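Local structure of branched-chain alpha-ketoacid decarboxylase (Lactococcus lactis, 2VBF) at residues Asp297-Leu302 with His316-Asn321; Ser219-Ser224 with Ser351-Ile356; Val233-Glu238 with Lys266-Glu271. The protein is a thiamine diphosphate- and magnesium-dependent decarboxylase that probably converts branched-chain and aromatic alpha-keto acids to aldehydes. One frame throughout, in Å; residues are numbered along the deposited sequence.

Two of the three contacts involve strands of one mixed sheet of the central domain, and the third lies on a helix that packs on it. Along the chain, segments 219-224 and 351-356 of interaction 2 enclose the other two: interaction 3 (233-238 with 266-271) is completed before interaction 1 (297-302 with 316-321) begins. Interactions 1 and 3 have centres about 15 Å apart and share the sheet through neighbouring parallel strands 298-302 and 231-235, where Leu300 and Leu302 pair with Ile234. Interaction 2, centred about 17 Å from interaction 1, joins it through helix 212-227, as Ile221 and Ser224 pack on Leu300 and Phe298. Together they build up the central domain, away from the cofactor sites.

Interaction 1 of 3, residues Asp297-Leu302 with His316-Asn321; sequences DFILML and HHLDEN
Ile299 CD1 lies 4.0 Å from Asp319 N, at the flat peptide link joining Leu318 to Asp319. The carboxylate of Asp319 turns back on its own chain: Asn321 N gives it a 2.9 Å hydrogen bond, reaching Asp319 OD1 from above the carboxylate plane (43° out of it) and closing an Asx turn. On strand 298-302 the Phe298 ring has Leu300 N over one face, offset toward the rim, and packs on Leu225 of helix 212-227.

The contact itself is apolar, with no hydrogen bond across it. With Ile299 CG1 beside the backbone N (chi1 -56°) and the chain extended beyond it, Ile299 CD1 comes to 4.4 Å from Leu318 CD2. Leu318 CD1, its other methyl, meets Met301 SD at 4.2 Å; the bent methionine chain and the leucine cross obliquely. Leu318 thus rests its two branches on alternate residues of the strand.

Ile234 of strand 231-235 touches Ile299, Met301 and Leu318, and Met323 of strand 323-326 also packs on Leu318. The loop containing residues 316-321 therefore lies over one side of the sheet before the chain enters strand 323-326, which runs parallel beside 298-302, while Phe298 and Leu300 pack on helix 212-227.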
loop_
_atom_site.group_PDB
_atom_site.type_symbol
_atom_site.label_atom_id
_atom_site.label_comp_id
_atom_site.label_asym_id
_atom_site.label_seq_id
_atom_site.Cartn_x
_atom_site.Cartn_y
_atom_site.Cartn_z
ATOM N N ASP A 297 -41.751 -13.084 -14.171
ATOM C CA ASP A 297 -41.927 -13.195 -15.631
ATOM C C ASP A 297 -41.222 -12.092 -16.435
ATOM O O ASP A 297 -41.148 -12.167 -17.654
ATOM C CB ASP A 297 -43.412 -13.306 -16.018
ATOM C CG ASP A 297 -44.242 -12.120 -15.599
ATOM O OD1 ASP A 297 -43.769 -11.233 -14.848
ATOM O OD2 ASP A 297 -45.419 -12.091 -16.020
ATOM N N PHE A 298 -40.702 -11.081 -15.747
ATOM C CA PHE A 298 -39.866 -10.059 -16.375
ATOM C C PHE A 298 -38.874 -9.567 -15.337
ATOM O O PHE A 298 -39.254 -9.321 -14.197
ATOM C CB PHE A 298 -40.697 -8.880 -16.887
ATOM C CG PHE A 298 -39.861 -7.708 -17.342
ATOM C CD1 PHE A 298 -38.994 -7.850 -18.414
ATOM C CD2 PHE A 298 -39.912 -6.479 -16.683
ATOM C CE1 PHE A 298 -38.221 -6.802 -18.837
ATOM C CE2 PHE A 298 -39.133 -5.417 -17.106
ATOM C CZ PHE A 298 -38.282 -5.574 -18.182
ATOM N N ILE A 299 -37.613 -9.423 -15.739
ATOM C CA ILE A 299 -36.553 -8.935 -14.860
ATOM C C ILE A 299 -35.925 -7.702 -15.498
ATOM O O ILE A 299 -35.480 -7.760 -16.648
ATOM C CB ILE A 299 -35.443 -9.976 -14.655
ATOM C CG1 ILE A 299 -36.015 -11.292 -14.116
ATOM C CG2 ILE A 299 -34.355 -9.417 -13.712
ATOM C CD1 ILE A 299 -35.114 -12.478 -14.347
ATOM N N LEU A 300 -35.900 -6.602 -14.749
ATOM C CA LEU A 300 -35.168 -5.387 -15.125
ATOM C C LEU A 300 -33.954 -5.240 -14.198
ATOM O O LEU A 300 -34.120 -5.000 -12.983
ATOM C CB LEU A 300 -36.073 -4.163 -14.997
ATOM C CG LEU A 300 -35.490 -2.775 -15.299
ATOM C CD1 LEU A 300 -35.049 -2.689 -16.768
ATOM C CD2 LEU A 300 -36.492 -1.670 -14.973
ATOM N N MET A 301 -32.747 -5.421 -14.745
ATOM C CA MET A 301 -31.517 -5.188 -13.974
ATOM C C MET A 301 -30.944 -3.815 -14.303
ATOM O O MET A 301 -30.749 -3.471 -15.482
ATOM C CB MET A 301 -30.448 -6.252 -14.241
ATOM C CG MET A 301 -30.895 -7.673 -13.952
ATOM S SD MET A 301 -29.558 -8.731 -13.330
ATOM C CE MET A 301 -28.278 -8.567 -14.577
ATOM N N LEU A 302 -30.677 -3.035 -13.260
ATOM C CA LEU A 302 -30.135 -1.687 -13.398
ATOM C C LEU A 302 -28.786 -1.620 -12.703
ATOM O O LEU A 302 -28.717 -1.589 -11.479
ATOM C CB LEU A 302 -31.075 -0.669 -12.766
ATOM C CG LEU A 302 -32.502 -0.669 -13.306
ATOM C CD1 LEU A 302 -33.352 0.341 -12.555
ATOM C CD2 LEU A 302 -32.498 -0.365 -14.776
ATOM N N HIS A 316 -27.067 -18.286 -8.891
ATOM C CA HIS A 316 -28.232 -17.513 -9.323
ATOM C C HIS A 316 -28.947 -18.176 -10.501
ATOM O O HIS A 316 -28.356 -18.977 -11.236
ATOM C CB HIS A 316 -27.807 -16.090 -9.716
ATOM C CG HIS A 316 -26.776 -16.045 -10.806
ATOM N ND1 HIS A 316 -25.487 -16.500 -10.625
ATOM C CD2 HIS A 316 -26.842 -15.598 -12.082
ATOM C CE1 HIS A 316 -24.806 -16.340 -11.746
ATOM N NE2 HIS A 316 -25.604 -15.797 -12.646
ATOM N N HIS A 317 -30.226 -17.853 -10.659
ATOM C CA HIS A 317 -31.019 -18.315 -11.796
ATOM C C HIS A 317 -31.806 -17.130 -12.329
ATOM O O HIS A 317 -32.925 -16.885 -11.904
ATOM C CB HIS A 317 -31.972 -19.430 -11.372
ATOM C CG HIS A 317 -31.280 -20.644 -10.844
ATOM N ND1 HIS A 317 -30.685 -21.578 -11.664
ATOM C CD2 HIS A 317 -31.092 -21.082 -9.576
ATOM C CE1 HIS A 317 -30.155 -22.536 -10.924
ATOM N NE2 HIS A 317 -30.390 -22.261 -9.653
ATOM N N LEU A 318 -31.192 -16.392 -13.247
ATOM C CA LEU A 318 -31.791 -15.193 -13.805
ATOM C C LEU A 318 -31.840 -15.379 -15.315
ATOM O O LEU A 318 -30.809 -15.372 -15.977
ATOM C CB LEU A 318 -30.978 -13.941 -13.426
ATOM C CG LEU A 318 -30.794 -13.669 -11.928
ATOM C CD1 LEU A 318 -29.775 -12.549 -11.694
ATOM C CD2 LEU A 318 -32.139 -13.335 -11.265
ATOM N N ASP A 319 -33.050 -15.529 -15.844
ATOM C CA ASP A 319 -33.259 -15.886 -17.248
ATOM C C ASP A 319 -33.128 -14.676 -18.186
ATOM O O ASP A 319 -33.993 -13.805 -18.232
ATOM C CB ASP A 319 -34.646 -16.528 -17.392
ATOM C CG ASP A 319 -34.863 -17.197 -18.732
ATOM O OD1 ASP A 319 -34.109 -16.948 -19.700
ATOM O OD2 ASP A 319 -35.812 -18.001 -18.804
ATOM N N GLU A 320 -32.020 -14.639 -18.925
ATOM C CA GLU A 320 -31.778 -13.655 -19.986
ATOM C C GLU A 320 -32.953 -13.472 -20.954
ATOM O O GLU A 320 -33.208 -12.364 -21.426
ATOM C CB GLU A 320 -30.501 -14.039 -20.764
ATOM C CG GLU A 320 -30.473 -15.492 -21.331
ATOM C CD GLU A 320 -30.420 -16.590 -20.250
ATOM O OE1 GLU A 320 -29.789 -16.378 -19.186
ATOM O OE2 GLU A 320 -31.035 -17.665 -20.459
ATOM N N ASN A 321 -33.685 -14.555 -21.237
ATOM C CA ASN A 321 -34.811 -14.493 -22.176
ATOM C C ASN A 321 -35.993 -13.673 -21.659
ATOM O O ASN A 321 -36.853 -13.278 -22.444
ATOM C CB ASN A 321 -35.294 -15.900 -22.535
ATOM C CG ASN A 321 -34.219 -16.736 -23.192
ATOM O OD1 ASN A 321 -33.504 -16.264 -24.073
ATOM N ND2 ASN A 321 -34.099 -17.988 -22.766
#

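Interaction 2 of 3, residues Ser219-Ser224 with Ser351-Ile356; sequences SKIEES and SELKGI
Leu353 sets both its methyls against the stem of Glu222: Leu353 CD1 and CD2 each lie 4.1 Å from Glu222 CB. Leu353 CD2 continues along the glutamate, reaching 4.0 Å from Glu222 OE1, while Leu353 CD1 also meets Ile221 CG2 at 4.3 Å. Contact with the leucine is thus apolar at the base of the helix side chains and runs on beside a carboxylate farther out. Glu222 reaches that far because CG is anti to its backbone N (chi1 -175°) and the chain beyond stays extended.

Glu222 OE2 accepts a 2.7 Å hydrogen bond from a water that in turn accepts from Lys354 N at 2.9 Å. The water joins helix to loop where no direct hydrogen bond links the two segments. A second link is made by Lys226, one helical turn on, which forms a salt bridge with Glu222 OE2 and also donates to Lys354 O. An alanine in place of Leu353 would probably open a gap beside Glu222 CB and Ile221 CG2 and leave the glutamate stem freer to move.

Further out, Ile356 packs on Leu225, Lys226 and Thr255, and Ser351 OG is hydrogen-bonded to Glu254, tying the loop to helix 245-255 as well. Within the helix, Ser224 OG folds back to Lys220 O at 2.7 Å, and Ser224 N reaches the same oxygen from the opposite face of its plane. Ile221 also packs on Leu300, Ile324 and Leu326 of the sheet. Helix 212-227 is thus a sheet-covering helix of the Rossmann-like central domain of thiamine diphosphate-dependent decarboxylases, and residues 351-356 cross its flank on the way from helix 343-348 to helix 379-389.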
loop_
_atom_site.group_PDB
_atom_site.type_symbol
_atom_site.label_atom_id
_atom_site.label_comp_id
_atom_site.label_asym_id
_atom_site.label_seq_id
_atom_site.Cartn_x
_atom_site.Cartn_y
_atom_site.Cartn_z
ATOM N N SER A 219 -39.307 2.300 -24.193
ATOM C CA SER A 219 -40.584 1.759 -24.676
ATOM C C SER A 219 -40.715 0.268 -24.391
ATOM O O SER A 219 -41.783 -0.202 -23.979
ATOM C CB SER A 219 -40.744 2.016 -26.175
ATOM O OG SER A 219 -40.875 3.407 -26.414
ATOM N N LYS A 220 -39.630 -0.471 -24.606
ATOM C CA LYS A 220 -39.615 -1.904 -24.314
ATOM C C LYS A 220 -39.693 -2.186 -22.811
ATOM O O LYS A 220 -40.339 -3.151 -22.388
ATOM C CB LYS A 220 -38.389 -2.579 -24.938
ATOM C CG LYS A 220 -38.684 -3.259 -26.277
ATOM C CD LYS A 220 -37.507 -3.158 -27.240
ATOM C CE LYS A 220 -37.502 -4.294 -28.258
ATOM N NZ LYS A 220 -38.819 -4.478 -28.941
ATOM N N ILE A 221 -39.051 -1.344 -22.001
ATOM C CA ILE A 221 -39.157 -1.483 -20.546
ATOM C C ILE A 221 -40.595 -1.220 -20.107
ATOM O O ILE A 221 -41.161 -1.976 -19.316
ATOM C CB ILE A 221 -38.194 -0.537 -19.801
ATOM C CG1 ILE A 221 -36.748 -1.006 -19.987
ATOM C CG2 ILE A 221 -38.555 -0.461 -18.313
ATOM C CD1 ILE A 221 -35.709 0.012 -19.543
ATOM N N GLU A 222 -41.184 -0.153 -20.642
ATOM C CA GLU A 222 -42.568 0.199 -20.333
ATOM C C GLU A 222 -43.533 -0.925 -20.692
ATOM O O GLU A 222 -44.339 -1.340 -19.869
ATOM C CB GLU A 222 -42.973 1.455 -21.086
ATOM C CG GLU A 222 -44.355 1.961 -20.721
ATOM C CD GLU A 222 -44.739 3.202 -21.498
ATOM O OE1 GLU A 222 -44.042 3.530 -22.487
ATOM O OE2 GLU A 222 -45.744 3.836 -21.115
ATOM N N GLU A 223 -43.443 -1.396 -21.933
ATOM C CA GLU A 223 -44.284 -2.489 -22.426
ATOM C C GLU A 223 -44.140 -3.718 -21.531
ATOM O O GLU A 223 -45.132 -4.305 -21.075
ATOM C CB GLU A 223 -43.874 -2.818 -23.865
ATOM C CG GLU A 223 -44.587 -4.000 -24.506
ATOM C CD GLU A 223 -44.062 -4.308 -25.901
ATOM O OE1 GLU A 223 -42.854 -4.081 -26.157
ATOM O OE2 GLU A 223 -44.858 -4.788 -26.742
ATOM N N SER A 224 -42.889 -4.092 -21.266
ATOM C CA SER A 224 -42.602 -5.269 -20.456
ATOM C C SER A 224 -43.167 -5.147 -19.046
ATOM O O SER A 224 -43.737 -6.099 -18.513
ATOM C CB SER A 224 -41.096 -5.520 -20.400
ATOM O OG SER A 224 -40.582 -5.751 -21.696
ATOM N N SER A 351 -38.987 7.615 -14.646
ATOM C CA SER A 351 -40.168 8.277 -14.070
ATOM C C SER A 351 -40.921 9.177 -15.077
ATOM O O SER A 351 -41.916 9.801 -14.719
ATOM C CB SER A 351 -39.818 9.019 -12.767
ATOM O OG SER A 351 -39.861 8.133 -11.651
ATOM N N GLU A 352 -40.455 9.230 -16.325
ATOM C CA GLU A 352 -41.291 9.689 -17.443
ATOM C C GLU A 352 -42.374 8.653 -17.760
ATOM O O GLU A 352 -43.373 8.976 -18.418
ATOM C CB GLU A 352 -40.478 9.883 -18.728
ATOM C CG GLU A 352 -39.559 11.101 -18.797
ATOM C CD GLU A 352 -38.725 11.116 -20.083
ATOM O OE1 GLU A 352 -39.157 10.506 -21.094
ATOM O OE2 GLU A 352 -37.631 11.737 -20.085
ATOM N N LEU A 353 -42.145 7.403 -17.352
ATOM C CA LEU A 353 -43.079 6.323 -17.639
ATOM C C LEU A 353 -44.239 6.425 -16.670
ATOM O O LEU A 353 -44.049 6.479 -15.450
ATOM C CB LEU A 353 -42.416 4.945 -17.527
ATOM C CG LEU A 353 -41.174 4.702 -18.392
ATOM C CD1 LEU A 353 -40.704 3.269 -18.227
ATOM C CD2 LEU A 353 -41.431 5.004 -19.862
ATOM N N LYS A 354 -45.436 6.455 -17.236
ATOM C CA LYS A 354 -46.657 6.610 -16.479
ATOM C C LYS A 354 -47.520 5.359 -16.578
ATOM O O LYS A 354 -47.424 4.586 -17.534
ATOM C CB LYS A 354 -47.434 7.821 -17.005
ATOM C CG LYS A 354 -46.719 9.151 -16.805
ATOM C CD LYS A 354 -46.690 9.534 -15.334
ATOM C CE LYS A 354 -45.803 10.715 -15.061
ATOM N NZ LYS A 354 -45.805 11.031 -13.618
ATOM N N GLY A 355 -48.362 5.167 -15.576
ATOM C CA GLY A 355 -49.363 4.131 -15.610
ATOM C C GLY A 355 -48.886 2.751 -15.217
ATOM O O GLY A 355 -49.643 1.803 -15.332
ATOM N N ILE A 356 -47.645 2.646 -14.743
ATOM C CA ILE A 356 -47.119 1.377 -14.250
ATOM C C ILE A 356 -47.467 1.237 -12.777
ATOM O O ILE A 356 -47.074 2.074 -11.957
ATOM C CB ILE A 356 -45.586 1.254 -14.445
ATOM C CG1 ILE A 356 -45.221 1.371 -15.929
ATOM C CG2 ILE A 356 -45.097 -0.077 -13.882
ATOM C CD1 ILE A 356 -43.758 1.672 -16.197
HETATM O O HOH W 1 -45.694 6.328 -20.074
#

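Interaction 3 of 3, residues Val233-Glu238 with Lys266-Glu271; sequences VIAGHE and KSAVDE
Ala235 CB packs against two side chains of the facing loop, 3.8 Å from Ala268 CB and 3.9 Å from Val269 CG1. Ala268 CB also lies 3.5 Å from Gly236 O, so one small methyl covers the last strand residue and the backbone that follows. The short side chains let the main chains come close, with the CA atoms of Gly236 and Ala268 5.9 Å apart. Val269 holds CG1 anti to its carbonyl carbon (chi1 -60°), turning that methyl to Ala235 while the residue also packs on Ile259, Thr261 and Phe276 of neighbouring strands.

No hydrogen bond crosses between the segments; the loop is braced partly from within. Lys266 NZ forms a salt bridge with Glu271, its 2.7 Å hydrogen bond using the syn lone pair of Glu271 OE2 and drawing the ends of the segment together, and Ser267 OG donates to Lys266 O. Lys266 NZ also donates to the carbonyls of Ser408 and Ile410, and Glu271 OE1 accepts from Leu412 N, which ties the loop to residues 408-412.

Gly236 occupies the turn from strand 231-235 into helix 237-241, the beta-to-alpha passage at the strand's C-terminal end that characterises a Rossmann-like domain, here closed over by the loop leading from strand 259-261 to strand 276-279.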
loop_
_atom_site.group_PDB
_atom_site.type_symbol
_atom_site.label_atom_id
_atom_site.label_comp_id
_atom_site.label_asym_id
_atom_site.label_seq_id
_atom_site.Cartn_x
_atom_site.Cartn_y
_atom_site.Cartn_z
ATOM N N VAL A 233 -37.373 -5.867 -10.207
ATOM C CA VAL A 233 -36.248 -4.994 -10.516
ATOM C C VAL A 233 -35.067 -5.452 -9.668
ATOM O O VAL A 233 -35.228 -5.770 -8.490
ATOM C CB VAL A 233 -36.569 -3.524 -10.193
ATOM C CG1 VAL A 233 -35.385 -2.607 -10.575
ATOM C CG2 VAL A 233 -37.835 -3.094 -10.909
ATOM N N ILE A 234 -33.886 -5.528 -10.272
ATOM C CA ILE A 234 -32.669 -5.781 -9.513
ATOM C C ILE A 234 -31.751 -4.568 -9.718
ATOM O O ILE A 234 -31.370 -4.262 -10.851
ATOM C CB ILE A 234 -31.949 -7.092 -9.949
ATOM C CG1 ILE A 234 -32.932 -8.270 -10.013
ATOM C CG2 ILE A 234 -30.767 -7.388 -9.006
ATOM C CD1 ILE A 234 -32.289 -9.596 -10.420
ATOM N N ALA A 235 -31.428 -3.858 -8.634
ATOM C CA ALA A 235 -30.543 -2.689 -8.700
ATOM C C ALA A 235 -29.153 -3.068 -8.183
ATOM O O ALA A 235 -29.025 -3.875 -7.261
ATOM C CB ALA A 235 -31.111 -1.528 -7.911
ATOM N N GLY A 236 -28.118 -2.489 -8.790
ATOM C CA GLY A 236 -26.740 -2.806 -8.442
ATOM C C GLY A 236 -25.853 -1.593 -8.250
ATOM O O GLY A 236 -26.327 -0.453 -8.184
ATOM N N HIS A 237 -24.548 -1.862 -8.180
ATOM C CA HIS A 237 -23.584 -0.882 -7.725
ATOM C C HIS A 237 -23.471 0.303 -8.670
ATOM O O HIS A 237 -23.128 1.378 -8.227
ATOM C CB HIS A 237 -22.203 -1.520 -7.507
ATOM C CG HIS A 237 -21.516 -1.925 -8.772
ATOM N ND1 HIS A 237 -21.909 -3.021 -9.507
ATOM C CD2 HIS A 237 -20.476 -1.372 -9.442
ATOM C CE1 HIS A 237 -21.131 -3.137 -10.566
ATOM N NE2 HIS A 237 -20.253 -2.147 -10.552
ATOM N N GLU A 238 -23.749 0.119 -9.957
ATOM C CA GLU A 238 -23.583 1.228 -10.904
ATOM C C GLU A 238 -24.623 2.333 -10.665
ATOM O O GLU A 238 -24.399 3.493 -11.019
ATOM C CB GLU A 238 -23.571 0.730 -12.354
ATOM C CG GLU A 238 -22.456 -0.276 -12.635
ATOM C CD GLU A 238 -22.382 -0.731 -14.087
ATOM O OE1 GLU A 238 -23.410 -0.686 -14.800
ATOM O OE2 GLU A 238 -21.274 -1.116 -14.517
ATOM N N LYS A 266 -25.601 -3.044 -2.435
ATOM C CA LYS A 266 -26.569 -2.911 -1.354
ATOM C C LYS A 266 -26.773 -1.426 -1.036
ATOM O O LYS A 266 -25.804 -0.685 -0.918
ATOM C CB LYS A 266 -26.110 -3.660 -0.105
ATOM C CG LYS A 266 -27.097 -3.594 1.058
ATOM C CD LYS A 266 -26.678 -4.499 2.208
ATOM C CE LYS A 266 -27.588 -4.340 3.407
ATOM N NZ LYS A 266 -28.909 -5.046 3.234
ATOM N N SER A 267 -28.042 -1.037 -0.918
ATOM C CA SER A 267 -28.505 0.348 -0.724
ATOM C C SER A 267 -28.564 1.158 -2.030
ATOM O O SER A 267 -28.738 2.378 -1.990
ATOM C CB SER A 267 -27.750 1.106 0.397
ATOM O OG SER A 267 -26.492 1.632 -0.004
ATOM N N ALA A 268 -28.470 0.468 -3.173
ATOM C CA ALA A 268 -28.774 1.070 -4.482
ATOM C C ALA A 268 -30.216 1.599 -4.524
ATOM O O ALA A 268 -30.553 2.423 -5.358
ATOM C CB ALA A 268 -28.561 0.066 -5.598
ATOM N N VAL A 269 -31.058 1.057 -3.656
ATOM C CA VAL A 269 -32.391 1.587 -3.378
ATOM C C VAL A 269 -32.589 1.627 -1.870
ATOM O O VAL A 269 -31.878 0.950 -1.135
ATOM C CB VAL A 269 -33.495 0.735 -4.021
ATOM C CG1 VAL A 269 -33.300 0.707 -5.537
ATOM C CG2 VAL A 269 -33.549 -0.667 -3.397
ATOM N N ASP A 270 -33.569 2.398 -1.421
ATOM C CA ASP A 270 -33.924 2.473 -0.005
ATOM C C ASP A 270 -34.613 1.176 0.400
ATOM O O ASP A 270 -35.642 0.811 -0.171
ATOM C CB ASP A 270 -34.864 3.659 0.238
ATOM C CG ASP A 270 -34.995 4.009 1.709
ATOM O OD1 ASP A 270 -35.335 3.122 2.515
ATOM O OD2 ASP A 270 -34.740 5.185 2.051
ATOM N N GLU A 271 -34.046 0.479 1.378
ATOM C CA GLU A 271 -34.557 -0.823 1.798
ATOM C C GLU A 271 -35.841 -0.804 2.650
ATOM O O GLU A 271 -36.386 -1.868 2.951
ATOM C CB GLU A 271 -33.469 -1.591 2.542
ATOM C CG GLU A 271 -32.250 -1.908 1.676
ATOM C CD GLU A 271 -31.347 -2.961 2.299
ATOM O OE1 GLU A 271 -31.589 -3.338 3.467
ATOM O OE2 GLU A 271 -30.392 -3.419 1.623
#